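Local coordinates for putative uncharacterized protein (PDB 5T8V), which is the helical-repeat C-terminal part of an Scc2/Nipped-B family protein that probably acts in loading cohesin onto chromatin, at residues A56-K67 and A125-I136. Residues are numbered along the deposited sequence; the frame is centred on the assembly and turned at random.
Sequences APTQTKLQSALK and AAIRAARTSMRI
Q63 enters the hole formed by R128, R131, T132 and R135. CB lies 3.7 Å from NH1 of R135, which also makes a weak bond to the Q63 backbone O at the guanidinium edge, and hydrogen-bonds a citrate probably from the crystallisation liquor. CG leaves anti to the carbonyl carbon (chi1 -69°), and the extended chain beyond it carries the amide across to the partner helix. There OE1 accepts a good bond from R131 NH1 at 2.9 Å, the donor standing 45° out of the carbonyl plane, and a weak one from R128 NH1. On the other branch, NE2 donates in its amide plane to T132 OG1 (3.0 Å). T132 OG1 in turn donates a hydrogen bond to Q59 OE1 at 2.6 Å. In this HEAT-repeat protein, segments 56-67 and 125-136 run nearly parallel, their axes 17° apart and 8.5 Å from each other at closest approach, and helix 81-96 touches both. R128 is the reciprocal knob, set among A56, Q59, T60 and Q63, while its NE forms a salt bridge with D199. With a leucine in place of Q63, R131 NH1 would probably lose its acceptor and T132 OG1 its amide donor. Beyond the polar row, L66 CD1 packs 3.9 Å from T132 CG2.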
loop_
_atom_site.group_PDB
_atom_site.type_symbol
_atom_site.label_atom_id
_atom_site.label_comp_id
_atom_site.label_asym_id
_atom_site.label_seq_id
_atom_site.Cartn_x
_atom_site.Cartn_y
_atom_site.Cartn_z
ATOM N N ALA A 56 -57.274 32.266 -23.957
ATOM C CA ALA A 56 -56.531 31.151 -23.379
ATOM C C ALA A 56 -57.364 30.312 -22.416
ATOM O O ALA A 56 -57.245 29.075 -22.460
ATOM C CB ALA A 56 -55.271 31.677 -22.683
ATOM N N PRO A 57 -58.198 30.882 -21.541
ATOM C CA PRO A 57 -58.954 30.042 -20.598
ATOM C C PRO A 57 -59.992 29.175 -21.293
ATOM O O PRO A 57 -60.120 27.979 -21.002
ATOM C CB PRO A 57 -59.611 31.065 -19.661
ATOM C CG PRO A 57 -58.842 32.331 -19.854
ATOM C CD PRO A 57 -58.404 32.315 -21.279
ATOM N N THR A 58 -60.750 29.773 -22.214
ATOM C CA THR A 58 -61.718 28.990 -22.973
ATOM C C THR A 58 -61.022 27.896 -23.774
ATOM O O THR A 58 -61.533 26.775 -23.882
ATOM C CB THR A 58 -62.545 29.899 -23.890
ATOM O OG1 THR A 58 -63.370 29.097 -24.743
ATOM C CG2 THR A 58 -61.661 30.782 -24.754
ATOM N N GLN A 59 -59.850 28.198 -24.334
ATOM C CA GLN A 59 -59.057 27.158 -24.981
ATOM C C GLN A 59 -58.719 26.046 -23.998
ATOM O O GLN A 59 -58.775 24.863 -24.347
ATOM C CB GLN A 59 -57.778 27.757 -25.568
ATOM C CG GLN A 59 -57.964 28.450 -26.908
ATOM C CD GLN A 59 -58.202 27.471 -28.039
ATOM O OE1 GLN A 59 -58.442 26.288 -27.807
ATOM N NE2 GLN A 59 -58.130 27.959 -29.272
ATOM N N THR A 60 -58.371 26.409 -22.762
ATOM C CA THR A 60 -58.081 25.398 -21.748
ATOM C C THR A 60 -59.272 24.471 -21.549
ATOM O O THR A 60 -59.147 23.243 -21.660
ATOM C CB THR A 60 -57.700 26.072 -20.426
ATOM O OG1 THR A 60 -56.472 26.790 -20.588
ATOM C CG2 THR A 60 -57.533 25.045 -19.317
ATOM N N LYS A 61 -60.443 25.041 -21.256
ATOM C CA LYS A 61 -61.613 24.204 -21.008
ATOM C C LYS A 61 -61.941 23.337 -22.220
ATOM O O LYS A 61 -62.263 22.149 -22.074
ATOM C CB LYS A 61 -62.808 25.071 -20.618
ATOM C CG LYS A 61 -62.653 25.733 -19.252
ATOM C CD LYS A 61 -63.995 25.930 -18.552
ATOM C CE LYS A 61 -64.292 27.399 -18.295
ATOM N NZ LYS A 61 -65.745 27.636 -18.062
ATOM N N LEU A 62 -61.862 23.906 -23.426
ATOM C CA LEU A 62 -62.060 23.096 -24.624
ATOM C C LEU A 62 -61.090 21.924 -24.656
ATOM O O LEU A 62 -61.469 20.803 -25.017
ATOM C CB LEU A 62 -61.893 23.949 -25.882
ATOM C CG LEU A 62 -63.068 24.831 -26.310
ATOM C CD1 LEU A 62 -62.701 25.603 -27.565
ATOM C CD2 LEU A 62 -64.328 24.007 -26.544
ATOM N N GLN A 63 -59.833 22.160 -24.283
ATOM C CA GLN A 63 -58.862 21.073 -24.254
ATOM C C GLN A 63 -59.289 19.987 -23.277
ATOM O O GLN A 63 -59.231 18.794 -23.598
ATOM C CB GLN A 63 -57.480 21.617 -23.893
ATOM C CG GLN A 63 -56.873 22.489 -24.978
ATOM C CD GLN A 63 -55.770 23.391 -24.460
ATOM O OE1 GLN A 63 -55.296 23.236 -23.333
ATOM N NE2 GLN A 63 -55.358 24.348 -25.284
ATOM N N SER A 64 -59.732 20.380 -22.081
ATOM C CA SER A 64 -60.190 19.394 -21.106
ATOM C C SER A 64 -61.325 18.547 -21.674
ATOM O O SER A 64 -61.278 17.309 -21.635
ATOM C CB SER A 64 -60.631 20.100 -19.822
ATOM O OG SER A 64 -61.014 19.162 -18.832
ATOM N N ALA A 65 -62.355 19.202 -22.217
ATOM C CA ALA A 65 -63.483 18.465 -22.777
ATOM C C ALA A 65 -63.034 17.529 -23.895
ATOM O O ALA A 65 -63.484 16.376 -23.975
ATOM C CB ALA A 65 -64.537 19.447 -23.284
ATOM N N LEU A 66 -62.144 18.007 -24.768
ATOM C CA LEU A 66 -61.627 17.168 -25.844
ATOM C C LEU A 66 -60.942 15.926 -25.289
ATOM O O LEU A 66 -61.153 14.811 -25.782
ATOM C CB LEU A 66 -60.659 17.975 -26.711
ATOM C CG LEU A 66 -61.283 19.053 -27.600
ATOM C CD1 LEU A 66 -60.214 20.014 -28.090
ATOM C CD2 LEU A 66 -62.006 18.425 -28.776
ATOM N N LYS A 67 -60.106 16.098 -24.262
ATOM C CA LYS A 67 -59.459 14.946 -23.641
ATOM C C LYS A 67 -60.492 13.970 -23.093
ATOM O O LYS A 67 -60.330 12.749 -23.218
ATOM C CB LYS A 67 -58.510 15.409 -22.535
ATOM C CG LYS A 67 -58.018 14.295 -21.624
ATOM C CD LYS A 67 -56.755 14.709 -20.881
ATOM C CE LYS A 67 -56.582 13.946 -19.579
ATOM N NZ LYS A 67 -57.458 14.482 -18.494
ATOM N N ALA A 125 -53.303 32.963 -25.839
ATOM C CA ALA A 125 -54.324 32.449 -26.742
ATOM C C ALA A 125 -53.703 31.613 -27.853
ATOM O O ALA A 125 -54.262 30.586 -28.258
ATOM C CB ALA A 125 -55.133 33.608 -27.324
ATOM N N ALA A 126 -52.533 32.026 -28.347
ATOM C CA ALA A 126 -51.864 31.274 -29.403
ATOM C C ALA A 126 -51.254 29.985 -28.866
ATOM O O ALA A 126 -51.357 28.931 -29.503
ATOM C CB ALA A 126 -50.789 32.136 -30.061
ATOM N N ILE A 127 -50.608 30.050 -27.700
ATOM C CA ILE A 127 -50.015 28.857 -27.096
ATOM C C ILE A 127 -51.069 27.765 -26.948
ATOM O O ILE A 127 -50.924 26.643 -27.460
ATOM C CB ILE A 127 -49.375 29.207 -25.741
ATOM C CG1 ILE A 127 -48.201 30.169 -25.945
ATOM C CG2 ILE A 127 -48.900 27.948 -25.015
ATOM C CD1 ILE A 127 -47.654 30.764 -24.663
ATOM N N ARG A 128 -52.159 28.085 -26.250
ATOM C CA ARG A 128 -53.177 27.077 -25.999
ATOM C C ARG A 128 -53.999 26.765 -27.244
ATOM O O ARG A 128 -54.591 25.683 -27.325
ATOM C CB ARG A 128 -54.064 27.524 -24.841
ATOM C CG ARG A 128 -53.330 27.448 -23.511
ATOM C CD ARG A 128 -54.267 27.480 -22.330
ATOM N NE ARG A 128 -53.584 27.091 -21.096
ATOM C CZ ARG A 128 -53.448 25.840 -20.668
ATOM N NH1 ARG A 128 -53.947 24.829 -21.366
ATOM N NH2 ARG A 128 -52.808 25.596 -19.533
ATOM N N ALA A 129 -54.032 27.674 -28.221
ATOM C CA ALA A 129 -54.592 27.330 -29.522
ATOM C C ALA A 129 -53.791 26.207 -30.169
ATOM O O ALA A 129 -54.358 25.223 -30.663
ATOM C CB ALA A 129 -54.619 28.563 -30.425
ATOM N N ALA A 130 -52.461 26.338 -30.171
ATOM C CA ALA A 130 -51.607 25.267 -30.675
ATOM C C ALA A 130 -51.869 23.971 -29.926
ATOM O O ALA A 130 -52.026 22.907 -30.539
ATOM C CB ALA A 130 -50.136 25.662 -30.551
ATOM N N ARG A 131 -51.925 24.040 -28.593
ATOM C CA ARG A 131 -52.204 22.837 -27.814
ATOM C C ARG A 131 -53.504 22.179 -28.269
ATOM O O ARG A 131 -53.565 20.957 -28.458
ATOM C CB ARG A 131 -52.264 23.173 -26.327
ATOM C CG ARG A 131 -52.467 21.952 -25.447
ATOM C CD ARG A 131 -52.133 22.233 -23.999
ATOM N NE ARG A 131 -51.903 20.994 -23.260
ATOM C CZ ARG A 131 -52.821 20.346 -22.548
ATOM N NH1 ARG A 131 -54.062 20.806 -22.458
ATOM N NH2 ARG A 131 -52.491 19.228 -21.917
ATOM N N THR A 132 -54.555 22.980 -28.461
ATOM C CA THR A 132 -55.824 22.433 -28.931
ATOM C C THR A 132 -55.661 21.749 -30.285
ATOM O O THR A 132 -56.154 20.635 -30.493
ATOM C CB THR A 132 -56.877 23.539 -29.010
ATOM O OG1 THR A 132 -57.153 24.028 -27.692
ATOM C CG2 THR A 132 -58.172 23.020 -29.629
ATOM N N SER A 133 -54.978 22.409 -31.225
ATOM C CA SER A 133 -54.771 21.808 -32.540
ATOM C C SER A 133 -54.101 20.444 -32.418
ATOM O O SER A 133 -54.571 19.449 -32.990
ATOM C CB SER A 133 -53.931 22.739 -33.414
ATOM O OG SER A 133 -54.614 23.955 -33.663
ATOM N N MET A 134 -52.998 20.376 -31.669
ATOM C CA MET A 134 -52.293 19.108 -31.506
ATOM C C MET A 134 -53.215 18.042 -30.926
ATOM O O MET A 134 -53.329 16.936 -31.472
ATOM C CB MET A 134 -51.066 19.302 -30.615
ATOM C CG MET A 134 -50.063 20.326 -31.135
ATOM S SD MET A 134 -49.528 20.022 -32.830
ATOM C CE MET A 134 -50.398 21.326 -33.698
ATOM N N ARG A 135 -53.891 18.358 -29.818
ATOM C CA ARG A 135 -54.788 17.376 -29.215
ATOM C C ARG A 135 -55.827 16.890 -30.218
ATOM O O ARG A 135 -56.147 15.696 -30.261
ATOM C CB ARG A 135 -55.468 17.967 -27.984
ATOM C CG ARG A 135 -56.540 17.067 -27.402
ATOM C CD ARG A 135 -56.771 17.371 -25.941
ATOM N NE ARG A 135 -55.645 16.950 -25.114
ATOM C CZ ARG A 135 -55.455 17.335 -23.855
ATOM N NH1 ARG A 135 -56.312 18.163 -23.272
ATOM N NH2 ARG A 135 -54.402 16.899 -23.180
ATOM N N ILE A 136 -56.363 17.799 -31.035
ATOM C CA ILE A 136 -57.283 17.392 -32.093
ATOM C C ILE A 136 -56.607 16.401 -33.029
ATOM O O ILE A 136 -57.238 15.457 -33.521
ATOM C CB ILE A 136 -57.806 18.628 -32.852
ATOM C CG1 ILE A 136 -58.775 19.408 -31.961
ATOM C CG2 ILE A 136 -58.489 18.217 -34.162
ATOM C CD1 ILE A 136 -59.163 20.765 -32.508
#